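Local coordinates for glycosylation Associate Protein 1 (PDB 6OYC) that probably acts with its partners Gap2 and Gap3 in the glycosylation and accessory Sec export of serine-rich adhesins, at residues 365-370 against 406-411; 372-375 against 381-384; 354-359 against 436-441. All coordinates share one frame; numbering follows the deposited sequence.

Interactions 1 and 2 use the same helix, 360-375, at successive places along it. Interaction 1 sets its middle turns against edge strand 406-409 and is partly buried. Interaction 2 joins its last turn to the returning loop and is buried. Leu406 connects the two, touching Thr374, Phe382, Ser383 and Leu384. Interaction 3 joins the loop leading into that helix to helix 436-445, with a buried tyrosine and a more open arginine side. It meets interaction 1 where His410 ND1 bonds Ser355 O. Aromatic and aliphatic packing dominates interactions 1 and 2. Interaction 3 instead depends on hydroxyls, with a sulfate, probably from the crystallisation liquor, held by Arg358 nearby.

Interaction 1 (365-370 against 406-411); sequences LTYDYL and LSFTHP
In the beta-alpha-beta crossover from strand 349-354 through helix 360-375 to strand 406-409, Tyr367 of the helix meets Phe408 of the edge strand. Helix segment and strand run nearly antiparallel, at 172°, with axes 10.4 Å apart. The two rings form an edge-to-face pair, centroids 5.1 Å apart and planes at 64°. Tyr367 presents its CD1 edge: CD1 sits 3.4 Å from Phe408 CG, over the face but displaced toward the rim. Tyr367 CB covers the middle of the same face in a CH-pi contact, 4.1 Å from the Phe408 ring centroid and 13° off the normal. The helix backbone places CB; the torsion, with CG anti to the backbone N, brings the CD1 edge over the face. Leu370, one turn on, comes in at the edge of the Phe408 ring, with its CD1 3.9 Å from Phe408 CD2. Thr366 adds a looser touch, CG2 to Phe408 CE2 at 4.3 Å. No hydrogen bond crosses this contact. Ser407 and Thr409 pair by backbone hydrogen bonds with strand 349-354, and Thr409 also with Ser355. A helix lying against its parallel sheet through apolar side chains is typical of the Rossmann-like domains of the GT-B fold.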
loop_
_atom_site.group_PDB
_atom_site.type_symbol
_atom_site.label_atom_id
_atom_site.label_comp_id
_atom_site.label_asym_id
_atom_site.label_seq_id
_atom_site.Cartn_x
_atom_site.Cartn_y
_atom_site.Cartn_z
ATOM N N LEU A 365 -22.222 10.693 3.999
ATOM C CA LEU A 365 -23.329 10.873 3.063
ATOM C C LEU A 365 -23.721 9.558 2.401
ATOM O O LEU A 365 -24.912 9.259 2.269
ATOM C CB LEU A 365 -22.946 11.909 2.005
ATOM C CG LEU A 365 -22.964 13.354 2.512
ATOM C CD1 LEU A 365 -22.877 14.287 1.348
ATOM C CD2 LEU A 365 -24.233 13.630 3.320
ATOM N N THR A 366 -22.731 8.774 1.960
ATOM C CA THR A 366 -23.003 7.453 1.398
ATOM C C THR A 366 -23.732 6.555 2.396
ATOM O O THR A 366 -24.668 5.828 2.025
ATOM C CB THR A 366 -21.693 6.806 0.975
ATOM O OG1 THR A 366 -21.097 7.602 -0.045
ATOM C CG2 THR A 366 -21.907 5.383 0.477
ATOM N N TYR A 367 -23.291 6.570 3.662
ATOM C CA TYR A 367 -23.964 5.796 4.702
ATOM C C TYR A 367 -25.363 6.338 4.970
ATOM O O TYR A 367 -26.317 5.567 5.098
ATOM C CB TYR A 367 -23.130 5.802 5.990
ATOM C CG TYR A 367 -23.851 5.133 7.125
ATOM C CD1 TYR A 367 -23.884 3.747 7.228
ATOM C CD2 TYR A 367 -24.543 5.877 8.066
ATOM C CE1 TYR A 367 -24.569 3.118 8.256
ATOM C CE2 TYR A 367 -25.231 5.260 9.096
ATOM C CZ TYR A 367 -25.244 3.881 9.186
ATOM O OH TYR A 367 -25.930 3.275 10.215
ATOM N N ASP A 368 -25.495 7.668 5.065
ATOM C CA ASP A 368 -26.801 8.292 5.263
ATOM C C ASP A 368 -27.756 7.919 4.144
ATOM O O ASP A 368 -28.922 7.602 4.396
ATOM C CB ASP A 368 -26.669 9.817 5.329
ATOM C CG ASP A 368 -26.098 10.303 6.640
ATOM O OD1 ASP A 368 -26.123 9.540 7.617
ATOM O OD2 ASP A 368 -25.641 11.457 6.692
ATOM N N TYR A 369 -27.280 7.947 2.899
ATOM C CA TYR A 369 -28.164 7.567 1.806
ATOM C C TYR A 369 -28.539 6.093 1.892
ATOM O O TYR A 369 -29.709 5.739 1.710
ATOM C CB TYR A 369 -27.530 7.894 0.455
ATOM C CG TYR A 369 -28.454 7.541 -0.676
ATOM C CD1 TYR A 369 -29.433 8.432 -1.113
ATOM C CD2 TYR A 369 -28.383 6.298 -1.278
ATOM C CE1 TYR A 369 -30.302 8.083 -2.144
ATOM C CE2 TYR A 369 -29.236 5.942 -2.286
ATOM C CZ TYR A 369 -30.190 6.827 -2.723
ATOM O OH TYR A 369 -31.019 6.426 -3.740
ATOM N N LEU A 370 -27.569 5.216 2.169
ATOM C CA LEU A 370 -27.881 3.791 2.263
ATOM C C LEU A 370 -28.900 3.523 3.365
ATOM O O LEU A 370 -29.820 2.716 3.185
ATOM C CB LEU A 370 -26.613 2.984 2.515
ATOM C CG LEU A 370 -25.787 2.605 1.299
ATOM C CD1 LEU A 370 -24.610 1.777 1.754
ATOM C CD2 LEU A 370 -26.646 1.845 0.315
ATOM N N LEU A 406 -27.854 -6.513 7.265
ATOM C CA LEU A 406 -27.083 -5.495 6.562
ATOM C C LEU A 406 -26.127 -4.813 7.525
ATOM O O LEU A 406 -26.498 -4.496 8.663
ATOM C CB LEU A 406 -27.989 -4.429 5.942
ATOM C CG LEU A 406 -29.036 -4.881 4.940
ATOM C CD1 LEU A 406 -29.801 -3.671 4.394
ATOM C CD2 LEU A 406 -28.348 -5.658 3.842
ATOM N N SER A 407 -24.907 -4.553 7.057
ATOM C CA SER A 407 -23.994 -3.700 7.798
ATOM C C SER A 407 -23.208 -2.831 6.826
ATOM O O SER A 407 -23.200 -3.044 5.607
ATOM C CB SER A 407 -23.040 -4.509 8.695
ATOM O OG SER A 407 -22.372 -5.518 7.959
ATOM N N PHE A 408 -22.542 -1.835 7.399
ATOM C CA PHE A 408 -21.728 -0.892 6.659
ATOM C C PHE A 408 -20.389 -0.797 7.368
ATOM O O PHE A 408 -20.346 -0.577 8.581
ATOM C CB PHE A 408 -22.418 0.475 6.591
ATOM C CG PHE A 408 -21.645 1.517 5.844
ATOM C CD1 PHE A 408 -20.695 2.311 6.496
ATOM C CD2 PHE A 408 -21.870 1.723 4.491
ATOM C CE1 PHE A 408 -19.983 3.279 5.798
ATOM C CE2 PHE A 408 -21.170 2.691 3.796
ATOM C CZ PHE A 408 -20.224 3.471 4.447
ATOM N N THR A 409 -19.299 -0.975 6.626
ATOM C CA THR A 409 -17.978 -0.894 7.227
ATOM C C THR A 409 -17.036 -0.115 6.318
ATOM O O THR A 409 -17.223 -0.042 5.098
ATOM C CB THR A 409 -17.381 -2.280 7.526
ATOM O OG1 THR A 409 -16.165 -2.109 8.255
ATOM C CG2 THR A 409 -17.029 -3.012 6.254
ATOM N N HIS A 410 -15.996 0.446 6.942
ATOM C CA HIS A 410 -14.959 1.212 6.258
ATOM C C HIS A 410 -13.598 0.682 6.691
ATOM O O HIS A 410 -13.021 1.158 7.673
ATOM C CB HIS A 410 -15.086 2.705 6.566
ATOM C CG HIS A 410 -13.887 3.505 6.151
ATOM N ND1 HIS A 410 -13.384 3.478 4.866
ATOM C CD2 HIS A 410 -13.079 4.331 6.855
ATOM C CE1 HIS A 410 -12.323 4.259 4.796
ATOM N NE2 HIS A 410 -12.120 4.789 5.989
ATOM N N PRO A 411 -13.055 -0.302 5.986
ATOM C CA PRO A 411 -11.727 -0.827 6.354
ATOM C C PRO A 411 -10.660 0.260 6.250
ATOM O O PRO A 411 -10.658 1.050 5.307
ATOM C CB PRO A 411 -11.488 -1.948 5.336
ATOM C CG PRO A 411 -12.851 -2.195 4.681
ATOM C CD PRO A 411 -13.604 -0.919 4.769
#

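Interaction 2 (372-375 against 381-384); sequences EATK and FFSL
The CA atoms of Thr374 and Ser383 come within 5.6 Å of each other, where the last turn of helix 360-375 faces the irregular loop that folds back beside it. No hydrogen bond joins the two segments. Thr374 carries the contact on the helix side. Its CB rests 3.6 Å from Phe382 O, and its methyl, CG2, reaches the ring of Phe382 obliquely, 3.9 Å from CE2. The two side chains cross at about a right angle. A chi1 of 42° sets OG1 between the backbone N and the carbonyl carbon. There Leu370 O and Lys371 O both lie within hydrogen-bonding reach of its one proton, which they must share. The buried hydroxyl is thus satisfied locally, and the methyl is left to meet the phenylalanine. Leu384 CD1 lies beside this hydroxyl, 4.3 Å from Thr374 OG1. Within the loop, Phe382 CB sits over the centre of the Phe381 ring, 4.1 Å above its plane. The Phe382 ring also meets Tyr340 of helix 329-344 edge-to-face, and both it and Thr374 pack on Leu406. The contact belongs to the helix-to-strand connection of a beta-alpha-beta crossover, its loop packed between helices 360-375 and 329-344 beside strand 406-409.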
loop_
_atom_site.group_PDB
_atom_site.type_symbol
_atom_site.label_atom_id
_atom_site.label_comp_id
_atom_site.label_asym_id
_atom_site.label_seq_id
_atom_site.Cartn_x
_atom_site.Cartn_y
_atom_site.Cartn_z
ATOM N N GLU A 372 -31.266 5.559 4.443
ATOM C CA GLU A 372 -32.594 6.012 4.027
ATOM C C GLU A 372 -33.178 5.103 2.957
ATOM O O GLU A 372 -34.370 4.782 2.991
ATOM C CB GLU A 372 -32.541 7.452 3.516
ATOM C CG GLU A 372 -32.745 8.512 4.582
ATOM C CD GLU A 372 -34.027 8.314 5.370
ATOM O OE1 GLU A 372 -35.006 7.765 4.810
ATOM O OE2 GLU A 372 -34.049 8.713 6.554
ATOM N N ALA A 373 -32.352 4.668 2.004
ATOM C CA ALA A 373 -32.864 3.853 0.915
ATOM C C ALA A 373 -33.248 2.454 1.367
ATOM O O ALA A 373 -34.024 1.790 0.673
ATOM C CB ALA A 373 -31.840 3.776 -0.209
ATOM N N THR A 374 -32.712 1.986 2.501
ATOM C CA THR A 374 -33.147 0.712 3.066
ATOM C C THR A 374 -34.421 0.859 3.894
ATOM O O THR A 374 -35.248 -0.059 3.901
ATOM C CB THR A 374 -32.039 0.085 3.924
ATOM O OG1 THR A 374 -31.417 1.099 4.730
ATOM C CG2 THR A 374 -30.988 -0.587 3.039
ATOM N N LYS A 375 -34.595 1.999 4.578
ATOM C CA LYS A 375 -35.785 2.237 5.396
ATOM C C LYS A 375 -37.063 1.920 4.629
ATOM O O LYS A 375 -38.016 1.367 5.187
ATOM C CB LYS A 375 -35.801 3.692 5.866
ATOM C CG LYS A 375 -35.846 3.879 7.372
ATOM C CD LYS A 375 -35.687 5.360 7.756
ATOM C CE LYS A 375 -35.228 5.529 9.203
ATOM N NZ LYS A 375 -35.173 6.964 9.605
ATOM N N PHE A 381 -34.827 -7.111 8.903
ATOM C CA PHE A 381 -33.655 -7.843 8.436
ATOM C C PHE A 381 -32.896 -7.071 7.358
ATOM O O PHE A 381 -31.724 -7.373 7.101
ATOM C CB PHE A 381 -34.058 -9.230 7.926
ATOM C CG PHE A 381 -34.529 -9.246 6.497
ATOM C CD1 PHE A 381 -35.859 -8.987 6.185
ATOM C CD2 PHE A 381 -33.643 -9.536 5.460
ATOM C CE1 PHE A 381 -36.297 -9.007 4.866
ATOM C CE2 PHE A 381 -34.072 -9.550 4.133
ATOM C CZ PHE A 381 -35.399 -9.293 3.836
ATOM N N PHE A 382 -33.537 -6.075 6.743
ATOM C CA PHE A 382 -32.974 -5.281 5.660
ATOM C C PHE A 382 -32.835 -3.828 6.093
ATOM O O PHE A 382 -33.389 -2.930 5.452
ATOM C CB PHE A 382 -33.872 -5.394 4.418
ATOM C CG PHE A 382 -33.168 -5.121 3.106
ATOM C CD1 PHE A 382 -32.365 -6.090 2.515
ATOM C CD2 PHE A 382 -33.335 -3.907 2.450
ATOM C CE1 PHE A 382 -31.721 -5.849 1.299
ATOM C CE2 PHE A 382 -32.691 -3.655 1.236
ATOM C CZ PHE A 382 -31.882 -4.628 0.660
ATOM N N SER A 383 -32.092 -3.579 7.170
ATOM C CA SER A 383 -31.964 -2.238 7.715
ATOM C C SER A 383 -30.530 -2.021 8.173
ATOM O O SER A 383 -29.751 -2.970 8.282
ATOM C CB SER A 383 -32.935 -2.026 8.877
ATOM O OG SER A 383 -33.084 -3.229 9.609
ATOM N N LEU A 384 -30.189 -0.762 8.466
ATOM C CA LEU A 384 -28.844 -0.393 8.915
ATOM C C LEU A 384 -28.932 0.369 10.232
ATOM O O LEU A 384 -29.395 1.516 10.252
ATOM C CB LEU A 384 -28.129 0.449 7.862
ATOM C CG LEU A 384 -27.666 -0.323 6.633
ATOM C CD1 LEU A 384 -27.213 0.655 5.584
ATOM C CD2 LEU A 384 -26.555 -1.282 6.998
#

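Interaction 3 (354-359 against 436-441); sequences VSYERE and LYTQIA. With SO4 (sulfate ion), chain K.
Tyr356 and Thr438 meet through their hydroxyls, and the tight part of this contact is confined to that pair. Tyr356 OH lies 2.5 Å from Thr438 OG1, a short hydrogen bond. The tyrosine proton has another acceptor within reach, so the direction is not settled; Tyr321 OH is also bonded to Tyr356 OH. Thr438 OG1 bonds Asp435 OD2, just before the helix. Four polar side chains are thus linked in a buried place, and these bonds probably fix the tyrosine's position. CG of Tyr356 is anti to the carbonyl carbon, beside the backbone N, and the hydroxyl end reaches Thr438. Val354 CG1 packs on one face, 3.6 Å above its plane and toward the rim.

The other end of the loop is more open. Arg358 takes no part in the contact with helix 436-445. Its chain, extended from CG to NE, brings NE within 2.7 Å of O3 of a sulfate. That bond is weak, bent to 129° at the hydrogen, and the ion probably comes from the crystallisation liquor. Thr27 also holds the sulfate, and Phe24 gives Arg358 a cation-pi partner. Glu357 OE2 accepts Glu359 N at 2.8 Å, on the anti side, tilted 24° out of the carboxylate plane; Glu359 is the N-cap residue of helix 360-375.

The loop leaves strand 349-354, sends Tyr356 past strand 318-323 and Ile417 of helix 414-420 to helix 436-445, and then enters helix 360-375.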
loop_
_atom_site.group_PDB
_atom_site.type_symbol
_atom_site.label_atom_id
_atom_site.label_comp_id
_atom_site.label_asym_id
_atom_site.label_seq_id
_atom_site.Cartn_x
_atom_site.Cartn_y
_atom_site.Cartn_z
ATOM N N VAL A 354 -19.244 -1.938 1.857
ATOM C CA VAL A 354 -17.845 -1.598 2.062
ATOM C C VAL A 354 -17.566 -0.279 1.357
ATOM O O VAL A 354 -17.814 -0.147 0.151
ATOM C CB VAL A 354 -16.928 -2.712 1.541
ATOM C CG1 VAL A 354 -15.422 -2.334 1.687
ATOM C CG2 VAL A 354 -17.268 -4.009 2.262
ATOM N N SER A 355 -17.071 0.700 2.109
ATOM C CA SER A 355 -16.633 1.974 1.557
ATOM C C SER A 355 -15.160 2.156 1.884
ATOM O O SER A 355 -14.768 2.121 3.060
ATOM C CB SER A 355 -17.455 3.137 2.113
ATOM O OG SER A 355 -16.841 4.373 1.807
ATOM N N TYR A 356 -14.351 2.342 0.848
ATOM C CA TYR A 356 -12.940 2.638 1.007
ATOM C C TYR A 356 -12.658 4.141 1.029
ATOM O O TYR A 356 -11.495 4.535 1.160
ATOM C CB TYR A 356 -12.132 1.968 -0.111
ATOM C CG TYR A 356 -12.203 0.445 -0.168
ATOM C CD1 TYR A 356 -11.867 -0.339 0.939
ATOM C CD2 TYR A 356 -12.576 -0.211 -1.351
ATOM C CE1 TYR A 356 -11.926 -1.721 0.878
ATOM C CE2 TYR A 356 -12.624 -1.605 -1.423
ATOM C CZ TYR A 356 -12.305 -2.348 -0.303
ATOM O OH TYR A 356 -12.350 -3.724 -0.365
ATOM N N GLU A 357 -13.683 4.985 0.938
ATOM C CA GLU A 357 -13.468 6.427 0.894
ATOM C C GLU A 357 -12.991 6.931 2.250
ATOM O O GLU A 357 -13.691 6.777 3.256
ATOM C CB GLU A 357 -14.751 7.149 0.488
ATOM C CG GLU A 357 -14.583 8.666 0.491
ATOM C CD GLU A 357 -13.329 9.118 -0.273
ATOM O OE1 GLU A 357 -13.093 8.639 -1.395
ATOM O OE2 GLU A 357 -12.562 9.955 0.246
ATOM N N ARG A 358 -11.812 7.555 2.278
ATOM C CA ARG A 358 -11.255 8.022 3.545
ATOM C C ARG A 358 -11.862 9.350 4.000
ATOM O O ARG A 358 -11.892 9.628 5.205
ATOM C CB ARG A 358 -9.733 8.134 3.439
ATOM C CG ARG A 358 -9.217 9.187 2.504
ATOM C CD ARG A 358 -7.689 9.210 2.538
ATOM N NE ARG A 358 -7.154 10.082 1.507
ATOM C CZ ARG A 358 -5.909 10.558 1.472
ATOM N NH1 ARG A 358 -5.034 10.246 2.424
ATOM N NH2 ARG A 358 -5.542 11.353 0.478
ATOM N N GLU A 359 -12.362 10.162 3.072
ATOM C CA GLU A 359 -12.958 11.439 3.441
ATOM C C GLU A 359 -14.184 11.213 4.315
ATOM O O GLU A 359 -15.093 10.453 3.960
ATOM C CB GLU A 359 -13.336 12.249 2.195
ATOM C CG GLU A 359 -12.160 12.877 1.426
ATOM C CD GLU A 359 -11.385 13.928 2.233
ATOM O OE1 GLU A 359 -11.809 14.286 3.361
ATOM O OE2 GLU A 359 -10.333 14.396 1.738
ATOM N N LEU A 436 -8.804 -2.072 -7.025
ATOM C CA LEU A 436 -7.731 -2.975 -7.428
ATOM C C LEU A 436 -7.380 -3.952 -6.316
ATOM O O LEU A 436 -7.280 -5.165 -6.553
ATOM C CB LEU A 436 -6.489 -2.176 -7.836
ATOM C CG LEU A 436 -5.250 -3.049 -8.085
ATOM C CD1 LEU A 436 -5.514 -3.930 -9.297
ATOM C CD2 LEU A 436 -3.956 -2.230 -8.271
ATOM N N TYR A 437 -7.167 -3.445 -5.094
ATOM C CA TYR A 437 -6.738 -4.336 -4.030
ATOM C C TYR A 437 -7.797 -5.403 -3.760
ATOM O O TYR A 437 -7.466 -6.564 -3.502
ATOM C CB TYR A 437 -6.413 -3.569 -2.746
ATOM C CG TYR A 437 -5.892 -4.569 -1.732
ATOM C CD1 TYR A 437 -4.641 -5.154 -1.898
ATOM C CD2 TYR A 437 -6.675 -5.007 -0.674
ATOM C CE1 TYR A 437 -4.158 -6.113 -1.003
ATOM C CE2 TYR A 437 -6.192 -5.976 0.236
ATOM C CZ TYR A 437 -4.938 -6.522 0.060
ATOM O OH TYR A 437 -4.447 -7.480 0.927
ATOM N N THR A 438 -9.077 -5.030 -3.836
ATOM C CA THR A 438 -10.161 -5.997 -3.670
ATOM C C THR A 438 -10.088 -7.097 -4.723
ATOM O O THR A 438 -10.309 -8.274 -4.415
ATOM C CB THR A 438 -11.512 -5.277 -3.727
ATOM O OG1 THR A 438 -11.566 -4.295 -2.687
ATOM C CG2 THR A 438 -12.671 -6.251 -3.542
ATOM N N GLN A 439 -9.784 -6.735 -5.974
ATOM C CA GLN A 439 -9.607 -7.748 -7.014
ATOM C C GLN A 439 -8.454 -8.689 -6.673
ATOM O O GLN A 439 -8.581 -9.913 -6.803
ATOM C CB GLN A 439 -9.364 -7.085 -8.367
ATOM C CG GLN A 439 -10.524 -6.282 -8.882
ATOM C CD GLN A 439 -10.213 -5.655 -10.218
ATOM O OE1 GLN A 439 -9.391 -4.729 -10.320
ATOM N NE2 GLN A 439 -10.845 -6.169 -11.259
ATOM N N ILE A 440 -7.312 -8.127 -6.250
ATOM C CA ILE A 440 -6.165 -8.948 -5.857
ATOM C C ILE A 440 -6.539 -9.877 -4.717
ATOM O O ILE A 440 -6.175 -11.059 -4.713
ATOM C CB ILE A 440 -4.971 -8.058 -5.468
ATOM C CG1 ILE A 440 -4.355 -7.405 -6.710
ATOM C CG2 ILE A 440 -3.929 -8.861 -4.696
ATOM C CD1 ILE A 440 -3.620 -6.119 -6.387
ATOM N N ALA A 441 -7.256 -9.351 -3.719
ATOM C CA ALA A 441 -7.688 -10.183 -2.605
ATOM C C ALA A 441 -8.592 -11.315 -3.090
ATOM O O ALA A 441 -8.532 -12.437 -2.571
ATOM C CB ALA A 441 -8.393 -9.318 -1.558
HETATM S S SO4 K . -7.439 8.931 -2.229
HETATM O O1 SO4 K . -7.311 7.524 -1.859
HETATM O O2 SO4 K . -6.173 9.425 -2.786
HETATM O O3 SO4 K . -7.845 9.681 -1.042
HETATM O O4 SO4 K . -8.485 9.076 -3.247
#